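Local coordinates for FixG-related protein (Vibrio parahaemolyticus, PDB 2R39) that is of unknown function but, as the Ig-like C-terminal domain of a FixG-related membrane protein, probably belongs to an iron-sulfur electron-transport protein, at residues A[19-24]-A[32-37]; A[67-70]-A[74-77]; A[81-86]-A[112-117]. One frame throughout, in Å; residues are numbered along the deposited sequence.

Contact 1 (A[19-24]-A[32-37])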
ATOM      1  N   ARG A  19      -1.636  12.555  -7.009  1.00 57.73           N
ATOM      2  CA  ARG A  19      -2.680  13.437  -7.526  1.00 59.61           C
ATOM      3  C   ARG A  19      -2.899  13.211  -9.025  1.00 60.96           C
ATOM      4  O   ARG A  19      -4.040  13.083  -9.471  1.00 61.74           O
ATOM      5  CB  ARG A  19      -2.362  14.901  -7.235  1.00 59.61           C
ATOM      6  CG  ARG A  19      -3.526  15.834  -7.516  1.00 59.64           C
ATOM      7  CD  ARG A  19      -3.086  17.272  -7.513  1.00 59.76           C
ATOM      8  NE  ARG A  19      -4.222  18.161  -7.713  1.00 60.01           N
ATOM      9  CZ  ARG A  19      -4.212  19.462  -7.450  1.00 59.33           C
ATOM     10  NH1 ARG A  19      -5.302  20.186  -7.660  1.00 58.65           N
ATOM     11  NH2 ARG A  19      -3.114  20.037  -6.972  1.00 59.26           N
ATOM     12  N   ASN A  20      -1.813  13.145  -9.791  1.00 62.31           N
ATOM     13  CA  ASN A  20      -1.921  12.914 -11.230  1.00 63.72           C
ATOM     14  C   ASN A  20      -2.015  11.418 -11.530  1.00 64.51           C
ATOM     15  O   ASN A  20      -0.997  10.717 -11.589  1.00 64.84           O
ATOM     16  CB  ASN A  20      -0.747  13.565 -11.982  1.00 63.72           C
ATOM     17  N   GLN A  21      -3.242  10.930 -11.701  1.00 65.51           N
ATOM     18  CA  GLN A  21      -3.459   9.517 -12.021  1.00 66.50           C
ATOM     19  C   GLN A  21      -3.610   9.316 -13.530  1.00 68.39           C
ATOM     20  O   GLN A  21      -4.561   9.799 -14.156  1.00 68.61           O
ATOM     21  CB  GLN A  21      -4.648   8.939 -11.234  1.00 65.48           C
ATOM     22  CG  GLN A  21      -4.430   8.901  -9.711  1.00 61.74           C
ATOM     23  CD  GLN A  21      -3.456   7.797  -9.247  1.00 55.92           C
ATOM     24  OE1 GLN A  21      -3.332   6.769  -9.892  1.00 53.29           O
ATOM     25  NE2 GLN A  21      -2.777   8.024  -8.122  1.00 50.49           N
ATOM     26  N   LEU A  22      -2.647   8.606 -14.108  1.00 70.61           N
ATOM     27  CA  LEU A  22      -2.580   8.407 -15.549  1.00 72.85           C
ATOM     28  C   LEU A  22      -3.648   7.417 -16.032  1.00 74.22           C
ATOM     29  O   LEU A  22      -3.851   7.259 -17.242  1.00 74.69           O
ATOM     30  CB  LEU A  22      -1.172   7.950 -15.948  1.00 72.75           C
ATOM     31  CG  LEU A  22      -0.553   8.536 -17.221  1.00 73.27           C
ATOM     32  CD1 LEU A  22      -0.197  10.008 -17.028  1.00 73.43           C
ATOM     33  CD2 LEU A  22       0.687   7.734 -17.625  1.00 73.36           C
ATOM     34  N   PHE A  23      -4.321   6.770 -15.073  1.00 75.73           N
ATOM     35  CA  PHE A  23      -5.426   5.822 -15.309  1.00 76.99           C
ATOM     36  C   PHE A  23      -5.149   4.751 -16.372  1.00 77.79           C
ATOM     37  O   PHE A  23      -6.079   4.273 -17.027  1.00 78.17           O
ATOM     38  CB  PHE A  23      -6.740   6.562 -15.635  1.00 77.10           C
ATOM     39  CG  PHE A  23      -7.419   7.194 -14.437  1.00 77.20           C
ATOM     40  CD1 PHE A  23      -7.760   6.433 -13.315  1.00 77.15           C
ATOM     41  CD2 PHE A  23      -7.760   8.551 -14.455  1.00 76.99           C
ATOM     42  CE1 PHE A  23      -8.398   7.018 -12.218  1.00 75.91           C
ATOM     43  CE2 PHE A  23      -8.404   9.148 -13.362  1.00 76.72           C
ATOM     44  CZ  PHE A  23      -8.723   8.377 -12.240  1.00 77.04           C
ATOM     45  N   ARG A  24      -3.878   4.373 -16.519  1.00 78.71           N
ATOM     46  CA  ARG A  24      -3.404   3.455 -17.568  1.00 79.52           C
ATOM     47  C   ARG A  24      -4.154   2.119 -17.682  1.00 79.82           C
ATOM     48  O   ARG A  24      -3.680   1.093 -17.184  1.00 80.28           O
ATOM     49  CB  ARG A  24      -1.909   3.166 -17.382  1.00 79.44           C
ATOM     50  CG  ARG A  24      -0.978   4.324 -17.693  1.00 79.87           C
ATOM     51  CD  ARG A  24       0.474   3.919 -17.455  1.00 80.24           C
ATOM     52  NE  ARG A  24       0.982   3.013 -18.491  1.00 82.11           N
ATOM     53  CZ  ARG A  24       1.978   3.299 -19.332  1.00 82.79           C
ATOM     54  NH1 ARG A  24       2.604   4.473 -19.269  1.00 82.59           N
ATOM     55  NH2 ARG A  24       2.361   2.403 -20.237  1.00 82.69           N
ATOM     56  N   GLU A  32      -5.822   1.226 -13.176  1.00 47.98           N
ATOM     57  CA  GLU A  32      -4.697   1.313 -12.266  1.00 47.65           C
ATOM     58  C   GLU A  32      -4.778   2.568 -11.408  1.00 46.92           C
ATOM     59  O   GLU A  32      -5.337   3.576 -11.851  1.00 45.96           O
ATOM     60  CB  GLU A  32      -3.417   1.341 -13.095  1.00 48.06           C
ATOM     61  CG  GLU A  32      -2.183   1.002 -12.313  1.00 49.34           C
ATOM     62  CD  GLU A  32      -1.017   0.697 -13.200  1.00 50.23           C
ATOM     63  OE1 GLU A  32      -0.649   1.587 -13.998  1.00 48.31           O
ATOM     64  OE2 GLU A  32      -0.471  -0.431 -13.080  1.00 52.52           O
ATOM     65  N   ASN A  33      -4.259   2.491 -10.178  1.00 45.30           N
ATOM     66  CA  ASN A  33      -3.966   3.675  -9.356  1.00 45.20           C
ATOM     67  C   ASN A  33      -2.556   3.534  -8.838  1.00 44.81           C
ATOM     68  O   ASN A  33      -2.166   2.434  -8.455  1.00 44.93           O
ATOM     69  CB  ASN A  33      -4.884   3.767  -8.118  1.00 45.10           C
ATOM     70  CG  ASN A  33      -6.216   4.450  -8.390  1.00 45.25           C
ATOM     71  OD1 ASN A  33      -6.893   4.890  -7.457  1.00 43.15           O
ATOM     72  ND2 ASN A  33      -6.616   4.507  -9.646  1.00 46.60           N
ATOM     73  N   THR A  34      -1.805   4.630  -8.787  1.00 44.69           N
ATOM     74  CA  THR A  34      -0.436   4.602  -8.251  1.00 45.32           C
ATOM     75  C   THR A  34      -0.319   5.249  -6.867  1.00 45.25           C
ATOM     76  O   THR A  34      -1.044   6.203  -6.535  1.00 44.69           O
ATOM     77  CB  THR A  34       0.585   5.267  -9.193  1.00 45.82           C
ATOM     78  OG1 THR A  34       0.207   6.629  -9.423  1.00 46.36           O
ATOM     79  CG2 THR A  34       0.684   4.517 -10.522  1.00 46.53           C
ATOM     80  N   TYR A  35       0.618   4.716  -6.084  1.00 44.93           N
ATOM     81  CA  TYR A  35       0.844   5.082  -4.690  1.00 44.62           C
ATOM     82  C   TYR A  35       2.334   5.082  -4.374  1.00 44.68           C
ATOM     83  O   TYR A  35       3.115   4.391  -5.037  1.00 44.25           O
ATOM     84  CB  TYR A  35       0.178   4.065  -3.750  1.00 44.27           C
ATOM     85  CG  TYR A  35      -1.286   3.814  -4.032  1.00 44.36           C
ATOM     86  CD1 TYR A  35      -2.274   4.553  -3.390  1.00 41.97           C
ATOM     87  CD2 TYR A  35      -1.682   2.838  -4.954  1.00 45.32           C
ATOM     88  CE1 TYR A  35      -3.640   4.320  -3.655  1.00 45.32           C
ATOM     89  CE2 TYR A  35      -3.031   2.608  -5.229  1.00 44.55           C
ATOM     90  CZ  TYR A  35      -4.001   3.350  -4.578  1.00 44.67           C
ATOM     91  OH  TYR A  35      -5.330   3.108  -4.841  1.00 45.06           O
ATOM     92  N   THR A  36       2.717   5.829  -3.342  1.00 44.31           N
ATOM     93  CA  THR A  36       4.028   5.649  -2.719  1.00 44.37           C
ATOM     94  C   THR A  36       3.862   5.390  -1.226  1.00 44.85           C
ATOM     95  O   THR A  36       3.256   6.194  -0.503  1.00 44.47           O
ATOM     96  CB  THR A  36       4.943   6.857  -2.968  1.00 44.36           C
ATOM     97  OG1 THR A  36       5.034   7.082  -4.378  1.00 42.62           O
ATOM     98  CG2 THR A  36       6.346   6.602  -2.412  1.00 45.07           C
ATOM     99  N   LEU A  37       4.369   4.247  -0.776  1.00 45.44           N
ATOM    100  CA  LEU A  37       4.414   3.940   0.650  1.00 46.47           C
ATOM    101  C   LEU A  37       5.739   4.423   1.244  1.00 46.46           C
ATOM    102  O   LEU A  37       6.786   4.196   0.666  1.00 46.95           O
ATOM    103  CB  LEU A  37       4.248   2.432   0.897  1.00 46.00           C
ATOM    104  CG  LEU A  37       3.095   1.655   0.248  1.00 47.54           C
ATOM    105  CD1 LEU A  37       3.009   0.220   0.814  1.00 46.73           C
ATOM    106  CD2 LEU A  37       1.774   2.342   0.396  1.00 45.42           C
TER

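Contact 2 (A[67-70]-A[74-77])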
ATOM      1  N   ILE A  67       9.390  -6.855   2.824  1.00 45.61           N
ATOM      2  CA  ILE A  67      10.636  -6.071   2.840  1.00 47.66           C
ATOM      3  C   ILE A  67      11.452  -6.283   4.112  1.00 48.65           C
ATOM      4  O   ILE A  67      10.888  -6.576   5.163  1.00 48.28           O
ATOM      5  CB  ILE A  67      10.354  -4.543   2.686  1.00 48.03           C
ATOM      6  CG1 ILE A  67       9.247  -4.098   3.656  1.00 47.84           C
ATOM      7  CG2 ILE A  67       9.940  -4.210   1.267  1.00 48.74           C
ATOM      8  CD1 ILE A  67       8.984  -2.613   3.687  1.00 48.48           C
ATOM      9  N   GLN A  68      12.777  -6.154   3.999  1.00 49.70           N
ATOM     10  CA  GLN A  68      13.673  -6.102   5.154  1.00 51.52           C
ATOM     11  C   GLN A  68      14.150  -4.661   5.342  1.00 51.58           C
ATOM     12  O   GLN A  68      14.675  -4.046   4.404  1.00 51.83           O
ATOM     13  CB  GLN A  68      14.901  -7.007   4.944  1.00 51.66           C
ATOM     14  CG  GLN A  68      14.714  -8.449   5.360  1.00 52.74           C
ATOM     15  CD  GLN A  68      15.989  -9.258   5.247  1.00 53.87           C
ATOM     16  OE1 GLN A  68      17.108  -8.712   5.268  1.00 58.66           O
ATOM     17  NE2 GLN A  68      15.838 -10.574   5.137  1.00 56.25           N
ATOM     18  N   VAL A  69      13.966  -4.124   6.547  1.00 51.68           N
ATOM     19  CA  VAL A  69      14.267  -2.714   6.825  1.00 51.70           C
ATOM     20  C   VAL A  69      15.284  -2.579   7.963  1.00 51.92           C
ATOM     21  O   VAL A  69      15.115  -3.176   9.026  1.00 51.84           O
ATOM     22  CB  VAL A  69      12.975  -1.922   7.158  1.00 51.81           C
ATOM     23  CG1 VAL A  69      13.243  -0.412   7.215  1.00 51.60           C
ATOM     24  CG2 VAL A  69      11.895  -2.220   6.133  1.00 51.34           C
ATOM     25  N   GLU A  70      16.339  -1.796   7.725  1.00 52.47           N
ATOM     26  CA  GLU A  70      17.426  -1.612   8.693  1.00 52.70           C
ATOM     27  C   GLU A  70      17.021  -0.644   9.808  1.00 52.65           C
ATOM     28  O   GLU A  70      16.091   0.142   9.628  1.00 52.99           O
ATOM     29  CB  GLU A  70      18.697  -1.113   7.984  1.00 53.07           C
ATOM     30  CG  GLU A  70      19.356  -2.129   7.038  1.00 54.21           C
ATOM     31  CD  GLU A  70      20.054  -3.263   7.769  1.00 56.39           C
ATOM     32  OE1 GLU A  70      20.513  -3.059   8.912  1.00 58.00           O
ATOM     33  OE2 GLU A  70      20.165  -4.365   7.193  1.00 58.42           O
ATOM     34  N   VAL A  74      14.588   4.596   6.442  1.00 51.36           N
ATOM     35  CA  VAL A  74      13.354   5.069   5.824  1.00 50.96           C
ATOM     36  C   VAL A  74      13.342   4.589   4.372  1.00 50.70           C
ATOM     37  O   VAL A  74      14.261   4.893   3.607  1.00 50.37           O
ATOM     38  CB  VAL A  74      13.235   6.617   5.889  1.00 51.02           C
ATOM     39  CG1 VAL A  74      11.963   7.097   5.221  1.00 50.52           C
ATOM     40  CG2 VAL A  74      13.276   7.094   7.320  1.00 50.86           C
ATOM     41  N   LEU A  75      12.316   3.816   4.015  1.00 49.97           N
ATOM     42  CA  LEU A  75      12.160   3.309   2.654  1.00 49.69           C
ATOM     43  C   LEU A  75      11.025   4.012   1.905  1.00 49.23           C
ATOM     44  O   LEU A  75       9.985   4.338   2.474  1.00 49.18           O
ATOM     45  CB  LEU A  75      11.903   1.795   2.658  1.00 49.88           C
ATOM     46  CG  LEU A  75      13.001   0.813   3.075  1.00 51.10           C
ATOM     47  CD1 LEU A  75      12.444  -0.613   3.053  1.00 51.34           C
ATOM     48  CD2 LEU A  75      14.202   0.914   2.159  1.00 51.75           C
ATOM     49  N   ASN A  76      11.234   4.209   0.613  1.00 48.70           N
ATOM     50  CA  ASN A  76      10.270   4.864  -0.244  1.00 48.24           C
ATOM     51  C   ASN A  76       9.826   3.888  -1.322  1.00 47.02           C
ATOM     52  O   ASN A  76      10.646   3.450  -2.139  1.00 46.47           O
ATOM     53  CB  ASN A  76      10.903   6.096  -0.872  1.00 49.21           C
ATOM     54  CG  ASN A  76       9.885   7.026  -1.458  1.00 51.47           C
ATOM     55  OD1 ASN A  76       9.839   7.235  -2.676  1.00 55.05           O
ATOM     56  ND2 ASN A  76       9.058   7.604  -0.597  1.00 53.76           N
ATOM     57  N   LEU A  77       8.540   3.538  -1.317  1.00 45.03           N
ATOM     58  CA  LEU A  77       8.065   2.412  -2.115  1.00 44.51           C
ATOM     59  C   LEU A  77       6.948   2.749  -3.098  1.00 44.58           C
ATOM     60  O   LEU A  77       5.757   2.665  -2.752  1.00 43.53           O
ATOM     61  CB  LEU A  77       7.650   1.243  -1.207  1.00 44.17           C
ATOM     62  CG  LEU A  77       8.620   0.799  -0.104  1.00 44.99           C
ATOM     63  CD1 LEU A  77       7.982  -0.204   0.822  1.00 47.52           C
ATOM     64  CD2 LEU A  77       9.938   0.244  -0.684  1.00 46.58           C
TER

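Contact 3 (A[81-86]-A[112-117])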
ATOM      1  N   LEU A  81      -1.903  -0.423  -7.918  1.00 42.78           N
ATOM      2  CA  LEU A  81      -2.985  -1.398  -7.778  1.00 42.68           C
ATOM      3  C   LEU A  81      -3.775  -1.409  -9.073  1.00 42.79           C
ATOM      4  O   LEU A  81      -4.018  -0.343  -9.652  1.00 41.65           O
ATOM      5  CB  LEU A  81      -3.925  -1.008  -6.616  1.00 42.39           C
ATOM      6  CG  LEU A  81      -3.368  -1.052  -5.174  1.00 42.86           C
ATOM      7  CD1 LEU A  81      -4.460  -0.634  -4.170  1.00 40.24           C
ATOM      8  CD2 LEU A  81      -2.813  -2.427  -4.828  1.00 40.81           C
ATOM      9  N   GLY A  82      -4.162  -2.600  -9.530  1.00 42.77           N
ATOM     10  CA  GLY A  82      -5.031  -2.751 -10.702  1.00 43.41           C
ATOM     11  C   GLY A  82      -6.325  -3.431 -10.285  1.00 44.37           C
ATOM     12  O   GLY A  82      -6.310  -4.337  -9.452  1.00 45.34           O
ATOM     13  N   ALA A  83      -7.455  -2.997 -10.827  1.00 43.95           N
ATOM     14  CA  ALA A  83      -8.711  -3.662 -10.524  1.00 44.06           C
ATOM     15  C   ALA A  83      -9.531  -3.802 -11.781  1.00 43.85           C
ATOM     16  O   ALA A  83      -9.512  -2.920 -12.624  1.00 43.66           O
ATOM     17  CB  ALA A  83      -9.503  -2.862  -9.458  1.00 44.06           C
ATOM     18  N   ASP A  84     -10.264  -4.901 -11.896  1.00 44.12           N
ATOM     19  CA  ASP A  84     -11.228  -5.078 -12.992  1.00 44.34           C
ATOM     20  C   ASP A  84     -12.395  -4.149 -12.691  1.00 45.00           C
ATOM     21  O   ASP A  84     -13.044  -4.323 -11.653  1.00 45.01           O
ATOM     22  CB  ASP A  84     -11.692  -6.538 -13.008  1.00 44.66           C
ATOM     23  CG  ASP A  84     -12.750  -6.833 -14.058  1.00 44.89           C
ATOM     24  OD1 ASP A  84     -13.283  -5.910 -14.715  1.00 43.55           O
ATOM     25  OD2 ASP A  84     -13.053  -8.032 -14.213  1.00 45.74           O
ATOM     26  N   PRO A  85     -12.656  -3.143 -13.571  1.00 45.73           N
ATOM     27  CA  PRO A  85     -13.712  -2.152 -13.272  1.00 46.48           C
ATOM     28  C   PRO A  85     -15.109  -2.776 -13.164  1.00 47.47           C
ATOM     29  O   PRO A  85     -15.962  -2.257 -12.439  1.00 47.94           O
ATOM     30  CB  PRO A  85     -13.642  -1.180 -14.461  1.00 46.32           C
ATOM     31  CG  PRO A  85     -12.975  -1.963 -15.575  1.00 46.42           C
ATOM     32  CD  PRO A  85     -11.993  -2.867 -14.865  1.00 45.77           C
ATOM     33  N   ASP A  86     -15.328  -3.888 -13.871  1.00 47.65           N
ATOM     34  CA  ASP A  86     -16.579  -4.644 -13.790  1.00 48.17           C
ATOM     35  C   ASP A  86     -16.845  -5.205 -12.397  1.00 48.22           C
ATOM     36  O   ASP A  86     -17.987  -5.521 -12.065  1.00 48.51           O
ATOM     37  CB  ASP A  86     -16.596  -5.788 -14.820  1.00 48.55           C
ATOM     38  CG  ASP A  86     -16.618  -5.286 -16.252  1.00 50.07           C
ATOM     39  OD1 ASP A  86     -16.902  -4.090 -16.471  1.00 49.63           O
ATOM     40  OD2 ASP A  86     -16.354  -6.096 -17.165  1.00 53.78           O
ATOM     41  N   SER A 112      -6.693   4.833   2.389  1.00 43.62           N
ATOM     42  CA  SER A 112      -6.471   5.560   1.145  1.00 43.59           C
ATOM     43  C   SER A 112      -7.679   5.323   0.234  1.00 43.59           C
ATOM     44  O   SER A 112      -8.741   4.930   0.704  1.00 43.70           O
ATOM     45  CB  SER A 112      -5.161   5.073   0.496  1.00 43.73           C
ATOM     46  OG  SER A 112      -4.862   5.798  -0.686  1.00 43.69           O
ATOM     47  N   ARG A 113      -7.516   5.525  -1.066  1.00 43.21           N
ATOM     48  CA  ARG A 113      -8.660   5.405  -1.976  1.00 43.86           C
ATOM     49  C   ARG A 113      -8.259   4.666  -3.233  1.00 43.26           C
ATOM     50  O   ARG A 113      -7.126   4.786  -3.648  1.00 42.98           O
ATOM     51  CB  ARG A 113      -9.154   6.795  -2.377  1.00 43.33           C
ATOM     52  CG  ARG A 113      -9.703   7.673  -1.222  1.00 43.82           C
ATOM     53  CD  ARG A 113     -11.048   7.177  -0.692  1.00 42.82           C
ATOM     54  NE  ARG A 113     -11.562   8.062   0.360  1.00 42.70           N
ATOM     55  CZ  ARG A 113     -11.371   7.881   1.655  1.00 43.56           C
ATOM     56  NH1 ARG A 113     -10.647   6.847   2.081  1.00 42.83           N
ATOM     57  NH2 ARG A 113     -11.854   8.771   2.511  1.00 43.45           N
ATOM     58  N   PHE A 114      -9.184   3.898  -3.821  1.00 42.68           N
ATOM     59  CA  PHE A 114      -9.000   3.418  -5.193  1.00 43.44           C
ATOM     60  C   PHE A 114     -10.113   4.048  -6.006  1.00 43.08           C
ATOM     61  O   PHE A 114     -11.295   3.899  -5.669  1.00 43.28           O
ATOM     62  CB  PHE A 114      -9.051   1.881  -5.339  1.00 41.99           C
ATOM     63  CG  PHE A 114      -8.690   1.413  -6.748  1.00 44.60           C
ATOM     64  CD1 PHE A 114      -7.369   1.126  -7.083  1.00 42.53           C
ATOM     65  CD2 PHE A 114      -9.660   1.347  -7.756  1.00 43.28           C
ATOM     66  CE1 PHE A 114      -7.030   0.736  -8.392  1.00 42.23           C
ATOM     67  CE2 PHE A 114      -9.322   0.958  -9.055  1.00 43.84           C
ATOM     68  CZ  PHE A 114      -8.017   0.667  -9.370  1.00 40.92           C
ATOM     69  N   ILE A 115      -9.733   4.748  -7.068  1.00 43.69           N
ATOM     70  CA  ILE A 115     -10.674   5.563  -7.831  1.00 43.87           C
ATOM     71  C   ILE A 115     -10.563   5.247  -9.320  1.00 45.48           C
ATOM     72  O   ILE A 115      -9.461   5.235  -9.888  1.00 45.31           O
ATOM     73  CB  ILE A 115     -10.483   7.082  -7.530  1.00 43.92           C
ATOM     74  CG1 ILE A 115     -10.500   7.329  -6.009  1.00 41.40           C
ATOM     75  CG2 ILE A 115     -11.572   7.956  -8.223  1.00 41.85           C
ATOM     76  CD1 ILE A 115     -10.166   8.767  -5.600  1.00 43.93           C
ATOM     77  N   LYS A 116     -11.720   4.964  -9.925  1.00 46.81           N
ATOM     78  CA  LYS A 116     -11.849   4.722 -11.362  1.00 48.53           C
ATOM     79  C   LYS A 116     -12.019   6.031 -12.125  1.00 48.77           C
ATOM     80  O   LYS A 116     -12.315   7.068 -11.539  1.00 47.99           O
ATOM     81  CB  LYS A 116     -13.035   3.788 -11.624  1.00 48.25           C
ATOM     82  CG  LYS A 116     -13.184   3.288 -13.082  1.00 49.48           C
ATOM     83  CD  LYS A 116     -14.260   2.199 -13.161  1.00 51.04           C
ATOM     84  CE  LYS A 116     -15.344   2.354 -12.058  1.00 56.34           C
ATOM     85  NZ  LYS A 116     -16.246   1.154 -11.982  1.00 59.45           N
ATOM     86  N   LYS A 117     -11.823   5.972 -13.442  1.00 50.25           N
ATOM     87  CA  LYS A 117     -11.935   7.154 -14.309  1.00 51.29           C
ATOM     88  C   LYS A 117     -13.320   7.781 -14.286  1.00 51.49           C
ATOM     89  O   LYS A 117     -13.451   9.011 -14.318  1.00 52.59           O
ATOM     90  CB  LYS A 117     -11.554   6.816 -15.745  1.00 51.35           C
ATOM     91  CG  LYS A 117     -11.320   8.049 -16.578  1.00 53.06           C
ATOM     92  CD  LYS A 117     -10.667   7.730 -17.899  1.00 54.74           C
ATOM     93  CE  LYS A 117     -10.328   9.008 -18.634  1.00 55.41           C
ATOM     94  NZ  LYS A 117      -9.585   8.718 -19.890  1.00 56.85           N
TER

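Contact 1 (A[19-24]-A[32-37])
E32, at the start of this part of strand 31-41, meets the loop that carries F23 and R24. Its carbonyl O lies 4.0 Å from F23 CD1, approaching the ring obliquely. With CG anti to the backbone N and the chain extended, OE1 comes near R24 CB, while OE2 makes a weak hydrogen bond to S80 OG; the two charged groups do not meet, R24 NE being 5.0 Å from E32 OE1.

N33 turns its amide back along its own strand. ND2 donates to E32 O at 2.7 Å, the carbonyl oxygen lying in the amide plane of N33 although the donor stands above the carbonyl plane of E32. The same amide lies beside the F23 ring and points the same way, the two planes 56° apart, while OD1 is held by I115 N and R17 NH2. F23 also receives Q21 CB over the centre of one ring face, which ties the loop to itself at this point.

T34 meets Q21 in a two-point grip. T34 N donates to Q21 OE1 at 2.9 Å and Q21 NE2 donates to T34 O at 3.0 Å, both nearly straight and both on a lone pair in the carbonyl plane. The Q21 chain is bent at chi2 (-74°), which lays the amide alongside the strand; NE2 also bonds to D18 O, and T34 OG1 to D18 OD2.

The Q21 amide thus pairs with T34 much as a neighbouring strand would, next to the backbone bonding of T34 with D18. It continues, on the side of 31-41 that faces 11-17, the pairing beyond the end of that outer strand in an Ig-like β-sandwich.

Contact 2 (A[67-70]-A[74-77])
I67, V69, L75 and L77 face one another between the two sheets of the Ig-like β-sandwich, close to the turn that carries the chain from one sheet to the other. Strand 66-69 is an outermost strand of its sheet, whereas 74-83 lies inside the other. The short segments run roughly antiparallel, at 152°, with axes 8.9 Å apart, and they meet through apolar side chains instead of backbone pairing.

L75 supplies the centre of the contact. Its CG is anti to the carbonyl carbon (chi1 -69°) and the chain is extended at chi2, an arrangement that sends CD1 across to the opposing strand. There CD1 lies against V69 CG2, the branch of the valine beside its backbone N, while V69 CG1 is turned anti to that N. The two side chains pass in opposite directions, so the leucine methyl lies alongside the valine and does not abut it end-on.

I67 reaches the other way. Its CG1 sits between the backbone N and the carbonyl carbon (chi1 48°), a tight setting for a β-branched residue, and the extended chi2 carries CD1 outward to the leucines. It meets both of them tip to tip, I67 CD1 lying 4.0 Å from L75 CD1 and 3.9 Å from L77 CD1.

Y49 and L51 of strand 47-54 continue this apolar layer, Y49 touching I67 and V69, and L51 touching L77. The backbones bond within their own sheets, as L75 does with V39. The closest approach between the segments is made by two methyl groups, V69 CG2 and L75 CD1, 3.5 Å apart.

Contact 3 (A[81-86]-A[112-117])
L81 and F114 face each other with their CA atoms 8.1 Å apart, and the CA atoms of P85 and K116 follow at 7.4 Å. Strand 74-83 and the outermost strand 106-115 lie in opposite sheets of the Ig-like β-sandwich, and the side chains described here lie between them toward one end of the sandwich.

F114 makes the largest share of the contact. With CG anti to its backbone N (chi1 -173°), the ring projects from its strand toward the 81-83 backbone. L81 O comes to the ring edge, near its plane, and lies 3.4 Å from F114 CE1; the carbonyl thus faces the rim of C-H groups and not the π cloud. L81 CB touches the same CE1 atom. A83 CB reaches the far end of the ring, in an oblique approach, at 3.8 Å from F114 CZ. The side chain of F114 is also touched by N33, Y35, L56 and L88.

Beyond A83, residues 84-86 form an Asx turn, D84 OD1 accepting from D86 N at 3.0 Å and met from above the carboxylate plane. P85 lies beside the long chain of K116. The lysine is extended as far as CD and then bends at chi3 (28°, about midway between eclipsed and staggered), with K116 CD resting 3.7 Å from P85 CB. L88 touches K116 as well. The bend turns the ammonium group to the proline carbonyl, where K116 NZ makes a weak hydrogen bond of 3.5 Å to P85 O.

In the fold
Contacts 1 and 3 share one end of the sandwich, their centres about 10 Å apart, and contact each other directly. N33 OD1 lies 2.9 Å from I115 N and Y35 OH 2.7 Å from R113 O, both probable hydrogen bonds that join strand 31-41 to strand 106-115 of the other sheet. Contact 2 lies toward the opposite end, its centre about 21 Å from that of contact 1 and 26 Å from that of contact 3. Strand 74-83 supplies a segment to both contacts 2 and 3, and it pairs with 31-41, where L37 O approaches L77 N to 2.7 Å, so one sheet connects all three.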